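Long-range contacts in putative efflux transporter (Bacteroides eggerthii, PDB 4L8J), which is a putative efflux transporter component of the HlyD family, probably acting as a periplasmic adaptor that links an inner-membrane pump to an outer-membrane channel: residues 38-43 / 125-130; 54-59 / 131-136. One frame throughout, in Å; residues are numbered along the deposited sequence.

Contact 1: residues 38-43 / 125-130; sequences AFRVSG and NMRDTK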
loop_
_atom_site.group_PDB
_atom_site.type_symbol
_atom_site.label_atom_id
_atom_site.label_comp_id
_atom_site.label_asym_id
_atom_site.label_seq_id
_atom_site.Cartn_x
_atom_site.Cartn_y
_atom_site.Cartn_z
ATOM N N ALA A 38 7.613 55.731 34.970
ATOM C CA ALA A 38 7.473 56.951 35.743
ATOM C C ALA A 38 8.420 56.961 36.916
ATOM O O ALA A 38 8.818 55.889 37.395
ATOM C CB ALA A 38 6.040 57.076 36.234
ATOM N N PHE A 39 8.790 58.170 37.371
ATOM C CA PHE A 39 9.629 58.345 38.559
ATOM C C PHE A 39 8.802 57.990 39.815
ATOM O O PHE A 39 7.568 58.105 39.795
ATOM C CB PHE A 39 10.156 59.796 38.658
ATOM C CG PHE A 39 11.285 60.159 37.721
ATOM C CD1 PHE A 39 12.609 59.976 38.098
ATOM C CD2 PHE A 39 11.023 60.725 36.481
ATOM C CE1 PHE A 39 13.655 60.338 37.241
ATOM C CE2 PHE A 39 12.071 61.094 35.625
ATOM C CZ PHE A 39 13.379 60.883 36.009
ATOM N N ARG A 40 9.468 57.541 40.888
ATOM C CA ARG A 40 8.768 57.231 42.134
ATOM C C ARG A 40 8.843 58.462 43.069
ATOM O O ARG A 40 8.303 58.442 44.180
ATOM C CB ARG A 40 9.339 55.962 42.797
ATOM C CG ARG A 40 9.100 54.685 41.973
ATOM C CD ARG A 40 9.808 53.486 42.570
ATOM N NE ARG A 40 9.814 52.351 41.642
ATOM C CZ ARG A 40 10.645 51.313 41.721
ATOM N NH1 ARG A 40 11.559 51.255 42.684
ATOM N NH2 ARG A 40 10.576 50.333 40.829
ATOM N N VAL A 41 9.534 59.521 42.601
ATOM C CA VAL A 41 9.747 60.802 43.296
ATOM C C VAL A 41 9.329 61.929 42.369
ATOM O O VAL A 41 9.213 61.712 41.169
ATOM C CB VAL A 41 11.201 61.004 43.819
ATOM C CG1 VAL A 41 11.480 60.117 45.021
ATOM C CG2 VAL A 41 12.248 60.789 42.731
ATOM N N SER A 42 9.113 63.127 42.917
ATOM C CA SER A 42 8.760 64.323 42.157
ATOM C C SER A 42 9.997 65.189 41.985
ATOM O O SER A 42 10.873 65.203 42.858
ATOM C CB SER A 42 7.654 65.104 42.866
ATOM O OG SER A 42 6.464 64.337 42.975
ATOM N N GLY A 43 10.077 65.888 40.864
ATOM C CA GLY A 43 11.216 66.757 40.617
ATOM C C GLY A 43 11.284 67.303 39.218
ATOM O O GLY A 43 10.352 67.130 38.431
ATOM N N ASN A 125 14.731 57.492 47.750
ATOM C CA ASN A 125 14.458 58.712 46.987
ATOM C C ASN A 125 15.680 59.116 46.171
ATOM O O ASN A 125 15.532 59.532 45.026
ATOM C CB ASN A 125 14.020 59.839 47.927
ATOM C CG ASN A 125 12.622 59.679 48.481
ATOM O OD1 ASN A 125 11.859 58.788 48.099
ATOM N ND2 ASN A 125 12.252 60.545 49.400
HETATM N N MSE A 126 16.886 58.940 46.743
HETATM C CA MSE A 126 18.175 59.229 46.103
HETATM C C MSE A 126 18.396 58.297 44.898
HETATM O O MSE A 126 18.777 58.753 43.827
HETATM C CB MSE A 126 19.297 59.070 47.142
HETATM C CG MSE A 126 20.612 59.669 46.714
HETATM SE SE MSE A 126 20.589 61.637 46.549
HETATM C CE MSE A 126 22.419 61.908 47.390
ATOM N N ARG A 127 18.127 56.995 45.071
ATOM C CA ARG A 127 18.224 56.002 44.000
ATOM C C ARG A 127 17.175 56.307 42.927
ATOM O O ARG A 127 17.465 56.206 41.729
ATOM C CB ARG A 127 18.007 54.597 44.604
ATOM C CG ARG A 127 17.930 53.443 43.602
ATOM C CD ARG A 127 17.156 52.289 44.200
ATOM N NE ARG A 127 15.710 52.549 44.234
ATOM C CZ ARG A 127 14.906 52.196 45.237
ATOM N NH1 ARG A 127 15.399 51.591 46.309
ATOM N NH2 ARG A 127 13.605 52.460 45.178
ATOM N N ASP A 128 15.968 56.735 43.358
ATOM C CA ASP A 128 14.847 56.994 42.443
ATOM C C ASP A 128 14.972 58.298 41.635
ATOM O O ASP A 128 14.136 58.520 40.755
ATOM C CB ASP A 128 13.506 56.923 43.191
ATOM C CG ASP A 128 13.147 55.498 43.628
ATOM O OD1 ASP A 128 13.823 54.546 43.170
ATOM O OD2 ASP A 128 12.242 55.348 44.484
ATOM N N THR A 129 16.042 59.099 41.845
ATOM C CA THR A 129 16.305 60.299 41.015
ATOM C C THR A 129 16.719 59.871 39.593
ATOM O O THR A 129 16.646 60.674 38.668
ATOM C CB THR A 129 17.362 61.215 41.640
ATOM O OG1 THR A 129 18.602 60.514 41.804
ATOM C CG2 THR A 129 16.909 61.846 42.944
ATOM N N LYS A 130 17.128 58.603 39.412
ATOM C CA LYS A 130 17.487 58.046 38.099
ATOM C C LYS A 130 16.453 57.029 37.708
ATOM O O LYS A 130 16.287 56.033 38.414
ATOM C CB LYS A 130 18.897 57.404 38.110
ATOM C CG LYS A 130 20.006 58.347 38.596
ATOM C CD LYS A 130 21.052 58.592 37.546
ATOM C CE LYS A 130 22.046 59.655 37.951
ATOM N NZ LYS A 130 23.133 59.098 38.794
HETATM O O HOH W 1 12.186 56.848 40.189
#
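The loop 38-43 passes the C-terminal end of helix 102-127 with Val41 nearest Asn125 and Arg40 nearest Asp128, the CA atoms of Arg40 and Asp128 6.1 Å apart, and no direct hydrogen bond joins the two backbones. A water bridges them instead, accepting from Arg40 N at 2.9 Å and donating to Asp128 O. Val41 straddles the helix end with its two methyls: CG1 meets the amide of Asn125, 3.4 Å from OD1, while CG2 packs against the carbonyl of Asp128. With chi1 at -73°, CG1 lies anti to the carbonyl carbon of Val41 and CG2 takes the position between N and C, which spreads the pair across both neighbours. Next to it along the chain, the Phe39 ring presents its edge to the chain leaving the helix, CE1 lying 3.3 Å from Thr129 O and CD1 close to Asp128 O, both oxygens near the ring plane. This is the junction between the lipoyl-like half-motifs and the alpha-helical hairpin of an HlyD-type adaptor: residues 127-130 form a type I turn that carries the chain from the hairpin into strand 130-132, and Ile65 at the end of strand 61-65 and Ile70 in the first hairpin helix both touch Val41. On the exposed side, Arg40 runs its extended aliphatic chain over the carboxylate of Asp128, CB 3.4 Å from OD2. Arg127 bends back at chi3 (75°) and grips Asp128 OD1 side-on, NE and NH2 both at 2.9 Å and both on the same face of the carboxylate plane. That same NH2 lies at the guanidinium edge of Arg40, 3.4 Å from NH1, the two planes 74° apart. The nearby carboxylate of Asp128, held by Arg127, probably offsets part of this like-charge approach, although Arg40 NH1 directs no N-H at it.

Contact 2: residues 54-59 / 131-136; sequences QRVKKG and LLAPFD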
loop_
_atom_site.group_PDB
_atom_site.type_symbol
_atom_site.label_atom_id
_atom_site.label_comp_id
_atom_site.label_asym_id
_atom_site.label_seq_id
_atom_site.Cartn_x
_atom_site.Cartn_y
_atom_site.Cartn_z
ATOM N N GLN A 54 14.553 54.347 19.938
ATOM C CA GLN A 54 15.794 53.836 20.499
ATOM C C GLN A 54 15.558 52.530 21.237
ATOM O O GLN A 54 14.567 52.368 21.962
ATOM C CB GLN A 54 16.434 54.870 21.438
ATOM C CG GLN A 54 17.775 54.445 22.064
ATOM C CD GLN A 54 18.446 55.601 22.751
ATOM O OE1 GLN A 54 18.032 56.759 22.612
ATOM N NE2 GLN A 54 19.504 55.317 23.506
ATOM N N ARG A 55 16.493 51.604 21.050
ATOM C CA ARG A 55 16.491 50.307 21.710
ATOM C C ARG A 55 17.364 50.427 22.937
ATOM O O ARG A 55 18.514 50.866 22.849
ATOM C CB ARG A 55 16.974 49.203 20.744
ATOM C CG ARG A 55 16.047 49.027 19.536
ATOM C CD ARG A 55 16.560 48.026 18.514
ATOM N NE ARG A 55 15.765 48.070 17.284
ATOM C CZ ARG A 55 16.021 48.863 16.245
ATOM N NH1 ARG A 55 17.063 49.688 16.269
ATOM N NH2 ARG A 55 15.237 48.839 15.175
ATOM N N VAL A 56 16.784 50.137 24.094
ATOM C CA VAL A 56 17.456 50.236 25.378
ATOM C C VAL A 56 17.524 48.856 26.038
ATOM O O VAL A 56 16.749 47.960 25.707
ATOM C CB VAL A 56 16.836 51.303 26.324
ATOM C CG1 VAL A 56 16.852 52.680 25.688
ATOM C CG2 VAL A 56 15.430 50.927 26.781
ATOM N N LYS A 57 18.473 48.708 26.958
ATOM C CA LYS A 57 18.712 47.506 27.743
ATOM C C LYS A 57 18.228 47.724 29.173
ATOM O O LYS A 57 18.199 48.857 29.637
ATOM C CB LYS A 57 20.229 47.179 27.745
ATOM C CG LYS A 57 20.829 46.827 26.362
ATOM C CD LYS A 57 20.429 45.428 25.831
ATOM C CE LYS A 57 21.204 44.284 26.462
ATOM N NZ LYS A 57 20.737 42.954 25.980
ATOM N N LYS A 58 17.890 46.632 29.891
ATOM C CA LYS A 58 17.498 46.687 31.294
ATOM C C LYS A 58 18.605 47.403 32.080
ATOM O O LYS A 58 19.787 47.140 31.838
ATOM C CB LYS A 58 17.262 45.254 31.831
ATOM C CG LYS A 58 17.019 45.190 33.339
ATOM C CD LYS A 58 16.862 43.775 33.862
ATOM C CE LYS A 58 16.663 43.775 35.356
ATOM N NZ LYS A 58 16.128 42.474 35.836
ATOM N N GLY A 59 18.216 48.350 32.942
ATOM C CA GLY A 59 19.151 49.124 33.761
ATOM C C GLY A 59 19.652 50.417 33.151
ATOM O O GLY A 59 20.217 51.258 33.865
ATOM N N LEU A 131 15.709 57.287 36.624
ATOM C CA LEU A 131 14.698 56.337 36.150
ATOM C C LEU A 131 15.374 55.388 35.147
ATOM O O LEU A 131 15.971 55.851 34.187
ATOM C CB LEU A 131 13.516 57.101 35.537
ATOM C CG LEU A 131 12.397 56.301 34.859
ATOM C CD1 LEU A 131 11.687 55.377 35.857
ATOM C CD2 LEU A 131 11.403 57.264 34.193
ATOM N N LEU A 132 15.356 54.086 35.415
ATOM C CA LEU A 132 16.045 53.096 34.577
ATOM C C LEU A 132 15.071 52.193 33.829
ATOM O O LEU A 132 13.924 52.050 34.259
ATOM C CB LEU A 132 16.982 52.231 35.454
ATOM C CG LEU A 132 17.912 52.972 36.445
ATOM C CD1 LEU A 132 18.675 51.987 37.293
ATOM C CD2 LEU A 132 18.898 53.914 35.735
ATOM N N ALA A 133 15.517 51.586 32.712
ATOM C CA ALA A 133 14.680 50.669 31.950
ATOM C C ALA A 133 14.487 49.372 32.756
ATOM O O ALA A 133 15.481 48.769 33.182
ATOM C CB ALA A 133 15.300 50.380 30.585
ATOM N N PRO A 134 13.232 48.974 33.061
ATOM C CA PRO A 134 13.024 47.763 33.886
ATOM C C PRO A 134 13.281 46.458 33.095
ATOM O O PRO A 134 13.429 45.384 33.703
ATOM C CB PRO A 134 11.564 47.896 34.331
ATOM C CG PRO A 134 10.903 48.615 33.201
ATOM C CD PRO A 134 11.944 49.584 32.661
ATOM N N PHE A 135 13.342 46.555 31.750
ATOM C CA PHE A 135 13.630 45.440 30.829
ATOM C C PHE A 135 14.169 45.968 29.490
ATOM O O PHE A 135 14.006 47.159 29.184
ATOM C CB PHE A 135 12.365 44.561 30.579
ATOM C CG PHE A 135 11.092 45.327 30.297
ATOM C CD1 PHE A 135 10.882 45.933 29.070
ATOM C CD2 PHE A 135 10.125 45.487 31.282
ATOM C CE1 PHE A 135 9.735 46.684 28.832
ATOM C CE2 PHE A 135 8.968 46.227 31.034
ATOM C CZ PHE A 135 8.782 46.815 29.811
ATOM N N ASP A 136 14.776 45.066 28.669
ATOM C CA ASP A 136 15.235 45.385 27.311
ATOM C C ASP A 136 14.020 45.775 26.494
ATOM O O ASP A 136 13.025 45.045 26.502
ATOM C CB ASP A 136 15.942 44.169 26.667
ATOM C CG ASP A 136 17.310 43.809 27.210
ATOM O OD1 ASP A 136 17.673 44.309 28.296
ATOM O OD2 ASP A 136 18.008 42.997 26.565
#
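Asp136 spans two consecutive lysines of segment 54-59, using one carboxylate oxygen for each. OD1 accepts the backbone N-H of Lys58 at 2.8 Å, a nearly straight bond (166°) that arrives on the anti side of the carboxylate. OD2 takes the salt bridge from Lys57 NZ, also at 2.8 Å, on the syn side and tilted out of the plane. The carboxylate is thus held at both oxygens, which should restrict its rotation. Although the CB of Lys57 points away from segment 131-136, bends at chi2 and chi3 fold its chain back, laying CD and CE alongside OD2 before the ammonium reaches it. The CA-H of Asp136 also approaches Val56 O.

These residues belong to the barrel-sandwich hybrid, or lipoyl-like, domain, whose two four-stranded sheets are linked here: segment 54-59 leads from strand 55-56 of one sheet toward strand 61-65 of the other, and segment 131-136 leads from strand 130-132, beside 61-65, toward strand 137-142, beside 55-56.

Lys58 runs along the backbone of residues 133-135. Its extended chain starts with CG anti to the backbone N (chi1 173°) and passes Pro134 O, to which CG comes within 3.6 Å, while CB rests near Phe135 CA; the ammonium end then heads off from segment 131-136. Ala133 is buried where the two segments meet: its methyl touches both Lys57 O (3.4 Å) and Val56 CG2 (3.8 Å), with Ile62 touching the same side chain. Its carbonyl oxygen receives the Gly59 N-H at 2.8 Å, almost linearly (177°) and in the carbonyl plane. Beyond that bond, CD2 of Leu132 lies 3.5 Å from Gly59 O, extending the contact toward Leu61.

Overall arrangement
Contacts 1 and 2 lie 16 Å apart, centre to centre, in the same lipoyl-like domain. Their segments alternate along the chain, 38-43 and 54-59 preceding the helical hairpin and 125-130 and 131-136 following it. In both contacts the returning chain meets the outgoing one, first where helix 102-127 ends and then where the chain crosses from one sheet to the other. Leu131 joins the contacts directly: its CD1 lies 3.3 Å from Ala38 O and its CB 3.7 Å from Phe39 CE1. Strand 61-65 lies beside both, Ile65 touching Phe39 and Val41 of contact 1, and Leu61 and Ile62 touching Leu132 and Ala133 of contact 2.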